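Local coordinates for AlyGC (Glaciecola chathamensis, PDB 5GKD), which cleaves the polysaccharide alginate, most likely by the beta-elimination reaction of family 6 polysaccharide lyases, at residues 59-64 and 79-84; 88-93 and 123-128; 110-115 and 139-144; 117-122 and 175-180. One frame throughout, in Å; residues are numbered along the deposited sequence.

Interaction 1: 59-64 and 79-84; sequences FLTGQS and VFKDGY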
loop_
_atom_site.group_PDB
_atom_site.type_symbol
_atom_site.label_atom_id
_atom_site.label_comp_id
_atom_site.label_asym_id
_atom_site.label_seq_id
_atom_site.Cartn_x
_atom_site.Cartn_y
_atom_site.Cartn_z
ATOM N N PHE A 59 -26.662 -8.033 18.697
ATOM C CA PHE A 59 -25.387 -7.789 18.053
ATOM C C PHE A 59 -25.318 -6.342 17.622
ATOM O O PHE A 59 -26.282 -5.815 17.061
ATOM C CB PHE A 59 -25.217 -8.703 16.837
ATOM C CG PHE A 59 -25.350 -10.147 17.161
ATOM C CD1 PHE A 59 -24.299 -10.834 17.741
ATOM C CD2 PHE A 59 -26.530 -10.822 16.900
ATOM C CE1 PHE A 59 -24.413 -12.167 18.043
ATOM C CE2 PHE A 59 -26.648 -12.165 17.211
ATOM C CZ PHE A 59 -25.585 -12.835 17.784
ATOM N N LEU A 60 -24.187 -5.711 17.878
ATOM C CA LEU A 60 -23.894 -4.380 17.376
ATOM C C LEU A 60 -22.777 -4.536 16.357
ATOM O O LEU A 60 -21.656 -4.907 16.715
ATOM C CB LEU A 60 -23.509 -3.424 18.498
ATOM C CG LEU A 60 -24.710 -2.715 19.122
ATOM C CD1 LEU A 60 -25.539 -3.695 19.895
ATOM C CD2 LEU A 60 -24.308 -1.554 19.997
ATOM N N THR A 61 -23.086 -4.248 15.095
ATOM C CA THR A 61 -22.223 -4.591 13.975
ATOM C C THR A 61 -21.913 -3.350 13.138
ATOM O O THR A 61 -22.425 -2.254 13.377
ATOM C CB THR A 61 -22.857 -5.673 13.089
ATOM O OG1 THR A 61 -24.015 -5.146 12.414
ATOM C CG2 THR A 61 -23.254 -6.882 13.917
ATOM N N GLY A 62 -21.058 -3.535 12.146
ATOM C CA GLY A 62 -20.645 -2.410 11.329
ATOM C C GLY A 62 -19.919 -1.384 12.167
ATOM O O GLY A 62 -19.167 -1.719 13.087
ATOM N N GLN A 63 -20.163 -0.109 11.866
ATOM C CA GLN A 63 -19.483 0.985 12.564
ATOM C C GLN A 63 -20.311 1.402 13.775
ATOM O O GLN A 63 -20.869 2.490 13.846
ATOM C CB GLN A 63 -19.206 2.146 11.618
ATOM C CG GLN A 63 -17.950 1.929 10.788
ATOM C CD GLN A 63 -18.038 0.648 9.970
ATOM O OE1 GLN A 63 -18.729 0.601 8.951
ATOM N NE2 GLN A 63 -17.389 -0.407 10.441
ATOM N N SER A 64 -20.378 0.480 14.738
ATOM C CA SER A 64 -21.049 0.652 16.016
ATOM C C SER A 64 -20.015 0.911 17.098
ATOM O O SER A 64 -18.848 0.536 16.967
ATOM C CB SER A 64 -21.861 -0.589 16.388
ATOM O OG SER A 64 -22.957 -0.789 15.538
ATOM N N VAL A 79 -23.115 -7.917 22.228
ATOM C CA VAL A 79 -22.032 -8.519 21.462
ATOM C C VAL A 79 -21.661 -7.555 20.340
ATOM O O VAL A 79 -22.503 -7.247 19.484
ATOM C CB VAL A 79 -22.421 -9.883 20.876
ATOM C CG1 VAL A 79 -21.256 -10.459 20.057
ATOM C CG2 VAL A 79 -22.836 -10.856 21.979
ATOM N N PHE A 80 -20.414 -7.076 20.341
ATOM C CA PHE A 80 -19.859 -6.369 19.193
ATOM C C PHE A 80 -19.105 -7.375 18.330
ATOM O O PHE A 80 -18.206 -8.068 18.815
ATOM C CB PHE A 80 -18.927 -5.225 19.597
ATOM C CG PHE A 80 -19.580 -4.138 20.400
ATOM C CD1 PHE A 80 -19.862 -4.322 21.754
ATOM C CD2 PHE A 80 -19.874 -2.923 19.825
ATOM C CE1 PHE A 80 -20.474 -3.325 22.499
ATOM C CE2 PHE A 80 -20.473 -1.914 20.565
ATOM C CZ PHE A 80 -20.769 -2.116 21.900
ATOM N N LYS A 81 -19.476 -7.450 17.055
ATOM C CA LYS A 81 -18.847 -8.340 16.088
ATOM C C LYS A 81 -19.176 -7.809 14.704
ATOM O O LYS A 81 -20.026 -6.931 14.551
ATOM C CB LYS A 81 -19.336 -9.785 16.249
ATOM C CG LYS A 81 -20.763 -9.995 15.752
ATOM C CD LYS A 81 -21.162 -11.464 15.794
ATOM C CE LYS A 81 -22.433 -11.686 14.996
ATOM N NZ LYS A 81 -22.911 -13.102 15.039
ATOM N N ASP A 82 -18.505 -8.366 13.695
ATOM C CA ASP A 82 -18.733 -8.020 12.284
ATOM C C ASP A 82 -18.695 -6.514 12.066
ATOM O O ASP A 82 -19.591 -5.934 11.456
ATOM C CB ASP A 82 -20.056 -8.592 11.773
ATOM C CG ASP A 82 -20.125 -10.104 11.869
ATOM O OD1 ASP A 82 -19.076 -10.772 11.803
ATOM O OD2 ASP A 82 -21.241 -10.627 12.004
ATOM N N GLY A 83 -17.654 -5.871 12.578
ATOM C CA GLY A 83 -17.503 -4.445 12.364
ATOM C C GLY A 83 -16.279 -3.892 13.056
ATOM O O GLY A 83 -15.329 -4.622 13.347
ATOM N N TYR A 84 -16.304 -2.582 13.293
ATOM C CA TYR A 84 -15.203 -1.890 13.945
ATOM C C TYR A 84 -15.631 -0.455 14.214
ATOM O O TYR A 84 -16.439 0.112 13.474
ATOM C CB TYR A 84 -13.913 -1.935 13.111
ATOM C CG TYR A 84 -14.060 -1.419 11.691
ATOM C CD1 TYR A 84 -14.519 -2.243 10.678
ATOM C CD2 TYR A 84 -13.729 -0.118 11.366
ATOM C CE1 TYR A 84 -14.642 -1.782 9.392
ATOM C CE2 TYR A 84 -13.859 0.352 10.080
ATOM C CZ TYR A 84 -14.318 -0.490 9.099
ATOM O OH TYR A 84 -14.449 -0.037 7.819
#
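Leu60 and Phe80 lie side by side on two neighbouring parallel strands, 59-62 and 79-81, on successive coils of a parallel beta-helix, the fold expected of the pectate lyase-like clan. The strand axes come within 4.7 Å and diverge by 22°. Both backbone atoms of Leu60, its N and its O, are used: N gives a nearly straight bond to Val79 O (2.8 Å), whereas O receives only a weak one from Lys81 N.

The tight part lies on the face carrying Leu60 and Phe80, both buried. Leu60 CB stands over one face of the Phe80 ring, 4.3 Å from its centroid, a CH-pi contact, and the two side chains point the same way. Ile111 of the next coil touches Phe80 as well. Packing is close also at Gly83, where a side chain would run into Gly62 O.

Phe59 and Lys81 make the more exposed side; each is partly exposed, although Val79 beside them is buried. Lys81 starts between its backbone N and carbonyl carbon (chi1 73°) and then extends, which carries NZ over one face of the Phe59 ring for a cation-pi contact, 3.9 Å from the centroid and displaced toward the rim. Val79 CB reaches the same ring obliquely.

Between Leu60 and Gly62 the register slips by one residue, a beta bulge with exposed Asp82 at the corner, so that Gly62 N bonds Asp82 O at 2.9 Å. Beyond it, bent Gln63 lays its amide at 39° to the Tyr84 ring: NE2 sits above the ring centre while donating to Tyr84 O at 3.2 Å.

Interaction 2: 88-93 and 123-128; sequences GEVIAF and DSWVMV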
loop_
_atom_site.group_PDB
_atom_site.type_symbol
_atom_site.label_atom_id
_atom_site.label_comp_id
_atom_site.label_asym_id
_atom_site.label_seq_id
_atom_site.Cartn_x
_atom_site.Cartn_y
_atom_site.Cartn_z
ATOM N N GLY A 88 -12.223 6.525 18.025
ATOM C CA GLY A 88 -11.003 6.011 18.603
ATOM C C GLY A 88 -11.188 4.782 19.458
ATOM O O GLY A 88 -10.201 4.108 19.758
ATOM N N GLU A 89 -12.428 4.466 19.847
ATOM C CA GLU A 89 -12.682 3.428 20.840
ATOM C C GLU A 89 -14.006 2.745 20.548
ATOM O O GLU A 89 -14.950 3.377 20.087
ATOM C CB GLU A 89 -12.751 3.978 22.275
ATOM C CG GLU A 89 -11.747 5.038 22.628
ATOM C CD GLU A 89 -12.111 6.419 22.137
ATOM O OE1 GLU A 89 -13.319 6.730 22.032
ATOM O OE2 GLU A 89 -11.172 7.192 21.857
ATOM N N VAL A 90 -14.081 1.459 20.882
ATOM C CA VAL A 90 -15.355 0.745 20.816
ATOM C C VAL A 90 -16.234 1.092 22.006
ATOM O O VAL A 90 -17.405 1.450 21.842
ATOM C CB VAL A 90 -15.115 -0.769 20.736
ATOM C CG1 VAL A 90 -16.443 -1.495 20.586
ATOM C CG2 VAL A 90 -14.182 -1.079 19.590
ATOM N N ILE A 91 -15.692 0.955 23.219
ATOM C CA ILE A 91 -16.386 1.256 24.467
ATOM C C ILE A 91 -15.591 2.313 25.224
ATOM O O ILE A 91 -14.431 2.084 25.580
ATOM C CB ILE A 91 -16.546 0.015 25.348
ATOM C CG1 ILE A 91 -17.298 -1.093 24.623
ATOM C CG2 ILE A 91 -17.251 0.387 26.663
ATOM C CD1 ILE A 91 -17.420 -2.328 25.472
ATOM N N ALA A 92 -16.220 3.444 25.513
ATOM C CA ALA A 92 -15.571 4.526 26.247
ATOM C C ALA A 92 -16.446 4.980 27.402
ATOM O O ALA A 92 -17.657 5.178 27.237
ATOM C CB ALA A 92 -15.283 5.718 25.344
ATOM N N PHE A 93 -15.826 5.160 28.567
ATOM C CA PHE A 93 -16.513 5.655 29.752
ATOM C C PHE A 93 -16.548 7.180 29.765
ATOM O O PHE A 93 -16.231 7.829 30.768
ATOM C CB PHE A 93 -15.840 5.111 31.011
ATOM C CG PHE A 93 -16.161 3.673 31.308
ATOM C CD1 PHE A 93 -15.526 2.644 30.623
ATOM C CD2 PHE A 93 -17.064 3.348 32.306
ATOM C CE1 PHE A 93 -15.815 1.332 30.907
ATOM C CE2 PHE A 93 -17.345 2.029 32.601
ATOM C CZ PHE A 93 -16.726 1.023 31.891
ATOM N N ASP A 123 -6.751 1.755 17.075
ATOM C CA ASP A 123 -7.851 2.089 17.969
ATOM C C ASP A 123 -7.673 1.297 19.262
ATOM O O ASP A 123 -6.721 0.538 19.423
ATOM C CB ASP A 123 -9.225 1.831 17.322
ATOM C CG ASP A 123 -9.466 0.350 16.971
ATOM O OD1 ASP A 123 -8.670 -0.546 17.351
ATOM O OD2 ASP A 123 -10.476 0.074 16.297
ATOM N N SER A 124 -8.592 1.493 20.191
ATOM C CA SER A 124 -8.636 0.724 21.418
ATOM C C SER A 124 -10.046 0.194 21.570
ATOM O O SER A 124 -10.991 0.769 21.032
ATOM C CB SER A 124 -8.258 1.564 22.623
ATOM O OG SER A 124 -6.854 1.702 22.729
ATOM N N TRP A 125 -10.187 -0.910 22.286
ATOM C CA TRP A 125 -11.524 -1.469 22.406
ATOM C C TRP A 125 -12.259 -0.960 23.635
ATOM O O TRP A 125 -13.473 -0.740 23.568
ATOM C CB TRP A 125 -11.467 -2.993 22.403
ATOM C CG TRP A 125 -11.330 -3.552 21.017
ATOM C CD1 TRP A 125 -11.179 -2.839 19.846
ATOM C CD2 TRP A 125 -11.366 -4.929 20.640
ATOM N NE1 TRP A 125 -11.082 -3.699 18.781
ATOM C CE2 TRP A 125 -11.211 -4.984 19.241
ATOM C CE3 TRP A 125 -11.498 -6.125 21.351
ATOM C CZ2 TRP A 125 -11.195 -6.184 18.551
ATOM C CZ3 TRP A 125 -11.467 -7.308 20.659
ATOM C CH2 TRP A 125 -11.321 -7.333 19.284
ATOM N N VAL A 126 -11.560 -0.768 24.758
ATOM C CA VAL A 126 -12.159 -0.239 25.977
ATOM C C VAL A 126 -11.262 0.857 26.538
ATOM O O VAL A 126 -10.070 0.631 26.752
ATOM C CB VAL A 126 -12.370 -1.349 27.027
ATOM C CG1 VAL A 126 -13.099 -0.812 28.233
ATOM C CG2 VAL A 126 -13.113 -2.548 26.414
ATOM N N MET A 127 -11.840 2.030 26.810
ATOM C CA MET A 127 -11.137 3.143 27.439
ATOM C C MET A 127 -11.930 3.611 28.641
ATOM O O MET A 127 -13.094 3.998 28.498
ATOM C CB MET A 127 -10.932 4.314 26.474
ATOM C CG MET A 127 -10.064 3.963 25.296
ATOM S SD MET A 127 -8.332 3.701 25.684
ATOM C CE MET A 127 -7.783 5.331 25.868
ATOM N N VAL A 128 -11.295 3.607 29.819
ATOM C CA VAL A 128 -11.953 3.986 31.067
ATOM C C VAL A 128 -11.534 5.401 31.438
ATOM O O VAL A 128 -10.339 5.721 31.440
ATOM C CB VAL A 128 -11.619 3.000 32.200
ATOM C CG1 VAL A 128 -12.627 3.152 33.343
ATOM C CG2 VAL A 128 -11.646 1.585 31.696
#
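A corner of the parallel beta-helix is built twice here, on successive coils, by Val90 and Ile91 against Trp125. Each segment changes direction at these residues, yet the register holds from Gly88-Asp123 to Phe93-Val128. Five backbone bonds follow the bend; Ile91 makes two of them, taking Trp125 O through its N at 2.8 Å and giving its O to Met127 N at 2.9 Å.

At the corner, Val90 CG2 lies 3.5 Å from Trp125 CD1, alongside the indole and oblique to it; Ile111 packs against both residues. On the face of Glu89, Ala92 and Met127, the bent chains of Glu89 and Met127 cross at about a right angle, CG to CG at 3.3 Å. At the far end Phe93 runs beside Val128, whose CG1 stands over one ring face, 4.3 Å from the centroid and toward the rim. With CG anti to the carbonyl carbon (chi1 -76°), the ring turns its edge to Met127 O, the acceptor of Phe93 N at 3.0 Å. An alanine here would remove the ring and is likely to leave a gap beside Val128 CG1 and Val126 CG1.

Polar and apolar duties are thus separated: peptide groups satisfy one another across the coils, and Glu89 spends its methylene on Met127 while its side chain also comes within about 4 Å of a bound phosphate, probably from the crystallisation liquor, which may mark a pocket.

Interaction 3: 110-115 and 139-144; sequences VIDNFS and HLVGKR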
loop_
_atom_site.group_PDB
_atom_site.type_symbol
_atom_site.label_atom_id
_atom_site.label_comp_id
_atom_site.label_asym_id
_atom_site.label_seq_id
_atom_site.Cartn_x
_atom_site.Cartn_y
_atom_site.Cartn_z
ATOM N N VAL A 110 -19.436 -8.794 25.065
ATOM C CA VAL A 110 -18.473 -9.482 24.229
ATOM C C VAL A 110 -18.010 -8.513 23.151
ATOM O O VAL A 110 -18.832 -7.832 22.529
ATOM C CB VAL A 110 -19.097 -10.734 23.586
ATOM C CG1 VAL A 110 -18.133 -11.370 22.616
ATOM C CG2 VAL A 110 -19.569 -11.726 24.638
ATOM N N ILE A 111 -16.707 -8.466 22.912
ATOM C CA ILE A 111 -16.161 -7.891 21.694
ATOM C C ILE A 111 -15.343 -8.977 21.017
ATOM O O ILE A 111 -14.343 -9.443 21.575
ATOM C CB ILE A 111 -15.305 -6.648 21.960
ATOM C CG1 ILE A 111 -16.104 -5.612 22.761
ATOM C CG2 ILE A 111 -14.791 -6.103 20.623
ATOM C CD1 ILE A 111 -15.352 -4.315 23.037
ATOM N N ASP A 112 -15.760 -9.372 19.817
ATOM C CA ASP A 112 -15.237 -10.557 19.139
ATOM C C ASP A 112 -14.764 -10.149 17.750
ATOM O O ASP A 112 -15.577 -9.947 16.838
ATOM C CB ASP A 112 -16.311 -11.641 19.067
ATOM C CG ASP A 112 -15.814 -12.915 18.443
ATOM O OD1 ASP A 112 -14.678 -12.946 17.947
ATOM O OD2 ASP A 112 -16.572 -13.900 18.433
ATOM N N ASN A 113 -13.453 -10.018 17.598
ATOM C CA ASN A 113 -12.840 -9.766 16.302
ATOM C C ASN A 113 -13.443 -8.546 15.609
ATOM O O ASN A 113 -13.617 -8.522 14.392
ATOM C CB ASN A 113 -12.936 -11.009 15.413
ATOM C CG ASN A 113 -11.820 -11.983 15.701
ATOM O OD1 ASN A 113 -10.734 -11.869 15.141
ATOM N ND2 ASN A 113 -12.063 -12.910 16.619
ATOM N N PHE A 114 -13.732 -7.518 16.400
ATOM C CA PHE A 114 -14.250 -6.218 15.963
ATOM C C PHE A 114 -13.120 -5.291 15.513
ATOM O O PHE A 114 -13.003 -4.150 15.974
ATOM C CB PHE A 114 -15.032 -5.607 17.123
ATOM C CG PHE A 114 -16.116 -4.661 16.729
ATOM C CD1 PHE A 114 -17.264 -5.125 16.105
ATOM C CD2 PHE A 114 -16.033 -3.324 17.063
ATOM C CE1 PHE A 114 -18.291 -4.257 15.786
ATOM C CE2 PHE A 114 -17.060 -2.441 16.756
ATOM C CZ PHE A 114 -18.189 -2.908 16.103
ATOM N N SER A 115 -12.260 -5.780 14.622
ATOM C CA SER A 115 -10.996 -5.117 14.330
ATOM C C SER A 115 -11.103 -4.202 13.126
ATOM O O SER A 115 -11.763 -4.528 12.139
ATOM C CB SER A 115 -9.885 -6.133 14.054
ATOM O OG SER A 115 -9.618 -6.894 15.189
ATOM N N HIS A 139 -15.757 -10.229 27.736
ATOM C CA HIS A 139 -15.144 -11.241 26.871
ATOM C C HIS A 139 -14.609 -10.521 25.633
ATOM O O HIS A 139 -15.384 -10.164 24.737
ATOM C CB HIS A 139 -16.180 -12.308 26.534
ATOM C CG HIS A 139 -15.728 -13.366 25.576
ATOM N ND1 HIS A 139 -15.980 -14.705 25.790
ATOM C CD2 HIS A 139 -15.116 -13.288 24.369
ATOM C CE1 HIS A 139 -15.509 -15.409 24.776
ATOM N NE2 HIS A 139 -14.988 -14.571 23.895
ATOM N N LEU A 140 -13.290 -10.300 25.594
ATOM C CA LEU A 140 -12.626 -9.572 24.520
ATOM C C LEU A 140 -11.636 -10.490 23.821
ATOM O O LEU A 140 -10.627 -10.885 24.415
ATOM C CB LEU A 140 -11.892 -8.345 25.052
ATOM C CG LEU A 140 -12.721 -7.503 26.010
ATOM C CD1 LEU A 140 -11.918 -6.320 26.515
ATOM C CD2 LEU A 140 -13.978 -7.045 25.283
ATOM N N VAL A 141 -11.878 -10.770 22.545
ATOM C CA VAL A 141 -11.034 -11.699 21.813
ATOM C C VAL A 141 -10.776 -11.181 20.404
ATOM O O VAL A 141 -11.660 -10.613 19.753
ATOM C CB VAL A 141 -11.663 -13.109 21.785
ATOM C CG1 VAL A 141 -13.024 -13.071 21.096
ATOM C CG2 VAL A 141 -10.723 -14.084 21.137
ATOM N N GLY A 142 -9.547 -11.361 19.943
ATOM C CA GLY A 142 -9.237 -11.209 18.540
ATOM C C GLY A 142 -8.887 -9.823 18.038
ATOM O O GLY A 142 -9.081 -9.563 16.854
ATOM N N LYS A 143 -8.382 -8.923 18.868
ATOM C CA LYS A 143 -7.968 -7.626 18.335
ATOM C C LYS A 143 -6.698 -7.789 17.512
ATOM O O LYS A 143 -5.680 -8.256 18.026
ATOM C CB LYS A 143 -7.757 -6.608 19.450
ATOM C CG LYS A 143 -7.461 -5.205 18.933
ATOM C CD LYS A 143 -7.510 -4.180 20.068
ATOM C CE LYS A 143 -7.634 -2.730 19.543
ATOM N NZ LYS A 143 -6.460 -2.219 18.758
ATOM N N ARG A 144 -6.752 -7.414 16.230
ATOM C CA ARG A 144 -5.642 -7.678 15.324
ATOM C C ARG A 144 -4.810 -6.447 15.007
ATOM O O ARG A 144 -3.729 -6.583 14.429
ATOM C CB ARG A 144 -6.128 -8.274 13.996
ATOM C CG ARG A 144 -7.445 -8.979 14.007
ATOM C CD ARG A 144 -7.461 -10.326 14.717
ATOM N NE ARG A 144 -6.821 -11.398 14.004
ATOM C CZ ARG A 144 -7.231 -12.662 14.005
ATOM N NH1 ARG A 144 -8.327 -13.047 14.649
ATOM N NH2 ARG A 144 -6.533 -13.540 13.334
#
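Ile111 and Leu140 pair in the middle of the parallel strands 110-112 and 139-141. Three backbone bonds alternate between the segments: Ile111 N reaches His139 O at 2.8 Å, Val141 N returns to Ile111 O at 3.0 Å, and Asn113 N continues past the strand end to Val141 O at 2.9 Å.

Apolar contacts divide over two faces. Inward, a single methyl, Leu140 CD2, lies against the flank of Ile111, 3.6 Å from CG1, and Trp125 closes over Ile111 from another strand. On the opposite face Val110 CG1 comes obliquely toward the His139 ring, 4.0 Å from CD2, while Tyr170 and Tyr427 meet that ring edge-to-face.

Polar side chains take over where the strands end. Asn113 CG lies beside the backbone N, anti to the carbonyl carbon (chi1 -83°), which turns the amide toward Arg144. The amide is held at both of its polar atoms: ND2 donates to Asp112 OD1 at 2.9 Å, almost within the amide plane, and OD1 receives Arg144 NH1 at 2.7 Å, lying in the plane of the carbonyl but on a bent bond (134° at the hydrogen). These two bonds fix the amide's rotation, with the guanidinium turned 49° against it. Asp112 has a second partner for OD2 in Tyr427 OH. Ser115 OG, in turn, accepts Arg144 N at 3.1 Å. Gly142 packs against the Asn113 amide; a CB there would strike ND2.

Hydrophobic residues stacked inward, coil over coil, with polar side chains binding the turns that follow, make this arrangement characteristic of a parallel beta-helix.

Interaction 4: 117-122 and 175-180; sequences PEKFEQ and PILGSN. With PO4 (phosphate ion), chain H.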
loop_
_atom_site.group_PDB
_atom_site.type_symbol
_atom_site.label_atom_id
_atom_site.label_comp_id
_atom_site.label_asym_id
_atom_site.label_seq_id
_atom_site.Cartn_x
_atom_site.Cartn_y
_atom_site.Cartn_z
ATOM N N PRO A 117 -10.107 -2.751 9.639
ATOM C CA PRO A 117 -9.587 -3.528 8.501
ATOM C C PRO A 117 -8.082 -3.401 8.285
ATOM O O PRO A 117 -7.492 -4.314 7.698
ATOM C CB PRO A 117 -10.362 -2.972 7.289
ATOM C CG PRO A 117 -11.448 -2.165 7.820
ATOM C CD PRO A 117 -11.175 -1.821 9.256
ATOM N N GLU A 118 -7.442 -2.309 8.700
ATOM C CA GLU A 118 -5.997 -2.134 8.540
ATOM C C GLU A 118 -5.301 -2.328 9.876
ATOM O O GLU A 118 -5.649 -1.658 10.850
ATOM C CB GLU A 118 -5.637 -0.745 7.997
ATOM C CG GLU A 118 -6.107 -0.460 6.600
ATOM C CD GLU A 118 -5.608 0.878 6.077
ATOM O OE1 GLU A 118 -4.376 1.096 6.044
ATOM O OE2 GLU A 118 -6.463 1.721 5.723
ATOM N N LYS A 119 -4.288 -3.203 9.908
ATOM C CA LYS A 119 -3.608 -3.503 11.169
ATOM C C LYS A 119 -3.036 -2.257 11.826
ATOM O O LYS A 119 -3.028 -2.163 13.054
ATOM C CB LYS A 119 -2.491 -4.537 10.963
ATOM C CG LYS A 119 -2.976 -5.979 10.786
ATOM C CD LYS A 119 -1.803 -6.969 10.721
ATOM C CE LYS A 119 -1.204 -7.161 12.091
ATOM N NZ LYS A 119 0.133 -7.733 12.024
ATOM N N PHE A 120 -2.554 -1.287 11.048
ATOM C CA PHE A 120 -1.884 -0.144 11.654
ATOM C C PHE A 120 -2.701 1.126 11.572
ATOM O O PHE A 120 -2.160 2.227 11.680
ATOM C CB PHE A 120 -0.481 -0.008 11.067
ATOM C CG PHE A 120 0.386 -1.128 11.521
ATOM C CD1 PHE A 120 0.382 -2.327 10.846
ATOM C CD2 PHE A 120 1.037 -1.049 12.736
ATOM C CE1 PHE A 120 1.114 -3.394 11.312
ATOM C CE2 PHE A 120 1.761 -2.111 13.207
ATOM C CZ PHE A 120 1.798 -3.286 12.504
ATOM N N GLU A 121 -4.005 0.979 11.417
ATOM C CA GLU A 121 -4.956 2.020 11.766
ATOM C C GLU A 121 -5.377 1.729 13.202
ATOM O O GLU A 121 -6.118 0.774 13.457
ATOM C CB GLU A 121 -6.129 2.025 10.797
ATOM C CG GLU A 121 -6.925 3.307 10.767
ATOM C CD GLU A 121 -6.121 4.513 10.299
ATOM O OE1 GLU A 121 -6.327 5.605 10.858
ATOM O OE2 GLU A 121 -5.276 4.376 9.398
ATOM N N GLN A 122 -4.866 2.533 14.133
ATOM C CA GLN A 122 -4.926 2.268 15.565
ATOM C C GLN A 122 -6.271 2.625 16.190
ATOM O O GLN A 122 -6.852 3.671 15.898
ATOM C CB GLN A 122 -3.825 3.063 16.272
ATOM C CG GLN A 122 -3.949 3.067 17.778
ATOM C CD GLN A 122 -2.799 3.765 18.449
ATOM O OE1 GLN A 122 -2.590 3.620 19.649
ATOM N NE2 GLN A 122 -2.034 4.520 17.677
ATOM N N PRO A 175 -3.480 -12.077 18.675
ATOM C CA PRO A 175 -2.307 -12.515 17.918
ATOM C C PRO A 175 -1.219 -11.452 17.941
ATOM O O PRO A 175 -1.423 -10.305 18.343
ATOM C CB PRO A 175 -2.849 -12.759 16.504
ATOM C CG PRO A 175 -4.062 -11.847 16.415
ATOM C CD PRO A 175 -4.623 -11.738 17.816
ATOM N N ILE A 176 -0.025 -11.885 17.533
ATOM C CA ILE A 176 1.123 -10.995 17.438
ATOM C C ILE A 176 0.783 -9.810 16.546
ATOM O O ILE A 176 0.210 -9.964 15.462
ATOM C CB ILE A 176 2.332 -11.772 16.896
ATOM C CG1 ILE A 176 2.731 -12.888 17.868
ATOM C CG2 ILE A 176 3.496 -10.836 16.603
ATOM C CD1 ILE A 176 3.659 -13.940 17.253
ATOM N N LEU A 177 1.137 -8.614 17.001
ATOM C CA LEU A 177 0.882 -7.414 16.218
ATOM C C LEU A 177 1.947 -7.222 15.150
ATOM O O LEU A 177 1.634 -6.915 13.997
ATOM C CB LEU A 177 0.846 -6.197 17.138
ATOM C CG LEU A 177 0.143 -4.892 16.763
ATOM C CD1 LEU A 177 0.908 -3.679 17.287
ATOM C CD2 LEU A 177 -0.218 -4.744 15.316
ATOM N N GLY A 178 3.207 -7.374 15.524
ATOM C CA GLY A 178 4.297 -7.066 14.631
ATOM C C GLY A 178 4.922 -5.708 14.840
ATOM O O GLY A 178 5.619 -5.222 13.942
ATOM N N SER A 179 4.694 -5.087 15.984
ATOM C CA SER A 179 5.314 -3.831 16.380
ATOM C C SER A 179 4.930 -3.574 17.826
ATOM O O SER A 179 4.197 -4.356 18.441
ATOM C CB SER A 179 4.879 -2.660 15.500
ATOM O OG SER A 179 3.692 -2.073 15.979
ATOM N N ASN A 180 5.414 -2.463 18.361
ATOM C CA ASN A 180 4.907 -1.977 19.631
ATOM C C ASN A 180 3.433 -1.587 19.502
ATOM O O ASN A 180 2.917 -1.344 18.414
ATOM C CB ASN A 180 5.735 -0.789 20.120
ATOM C CG ASN A 180 5.609 -0.564 21.628
ATOM O OD1 ASN A 180 6.002 0.477 22.145
ATOM N ND2 ASN A 180 5.077 -1.540 22.327
HETATM P P PO4 H . 5.909 1.139 26.026
HETATM O O1 PO4 H . 5.314 0.585 27.292
HETATM O O2 PO4 H . 5.154 0.540 24.905
HETATM O O3 PO4 H . 7.417 0.780 25.955
HETATM O O4 PO4 H . 5.574 2.612 26.010
#
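Lys119 and Leu177 slide past each other in opposite directions, Lys119 reaching the backbone of Leu177 and Leu177 CD2 lying 4.1 Å from Lys119 CE. The lysine chain is bent at chi3 (74°), and this kink brings NZ to Leu177 O, a hydrogen bond of 2.6 Å whose donor is tilted 32° from the carbonyl plane. Asn542, from the C-terminal half of the chain, accepts from NZ too and also binds Ile176 O.

Phe120 crosses Leu177 obliquely, its CZ meeting Leu177 CD2 at 3.8 Å. Ser179 differs: OG lies in the ring plane, at the edge, 3.4 Å from Phe120 CE2. The hydroxyl's own hydrogen bond goes to Asn180 O at 2.7 Å. A type I turn from Glu118 to Glu121 presents Lys119 and Phe120 together, while Glu121 forms a salt bridge with Arg536 of the second subunit.

With an alanine at Lys119 the amine is gone, which would probably leave Leu177 O and Asn542 OD1 without this shared partner and segment 175-180 less firmly tied to the turn.

Asn180 belongs to the calcium site, with Glu183, Glu212 and Glu214; its ND2 also makes a weak bond to O2 of a phosphate, probably from the crystallisation liquor, that Lys219 and Arg240 bind as well. The chemistry implies that a buried amine ties down, through Leu177 O, a loop that carries the calcium ligand Asn180 three residues on; any effect on the metal is indirect.

How the interactions relate
Interactions 1 and 3 lie on neighbouring strands, centres 10 Å apart: Phe80 N meets Val110 O at 2.8 Å, and Phe80 O meets Asp112 N at 2.9 Å. Interaction 2 belongs to the adjoining face of the coils and closes on both from inside, with Val90 CG1 3.8 Å from Phe80 CD2 and Trp125 CE3 3.4 Å from Ile111 CG2. A salt bridge, Asp123 OD1 to Lys143 NZ at 3.1 Å, joins interactions 2 and 3. Interaction 4 leaves the strands: Arg144 O touches Lys119 CE at 3.5 Å. It alone holds a calcium residue, Asn180; the Leu177 side chain is about 8 Å from that ion, those of Ser124 and Lys143 about 12 Å. Glu214 is common to the calcium and carbonate sites.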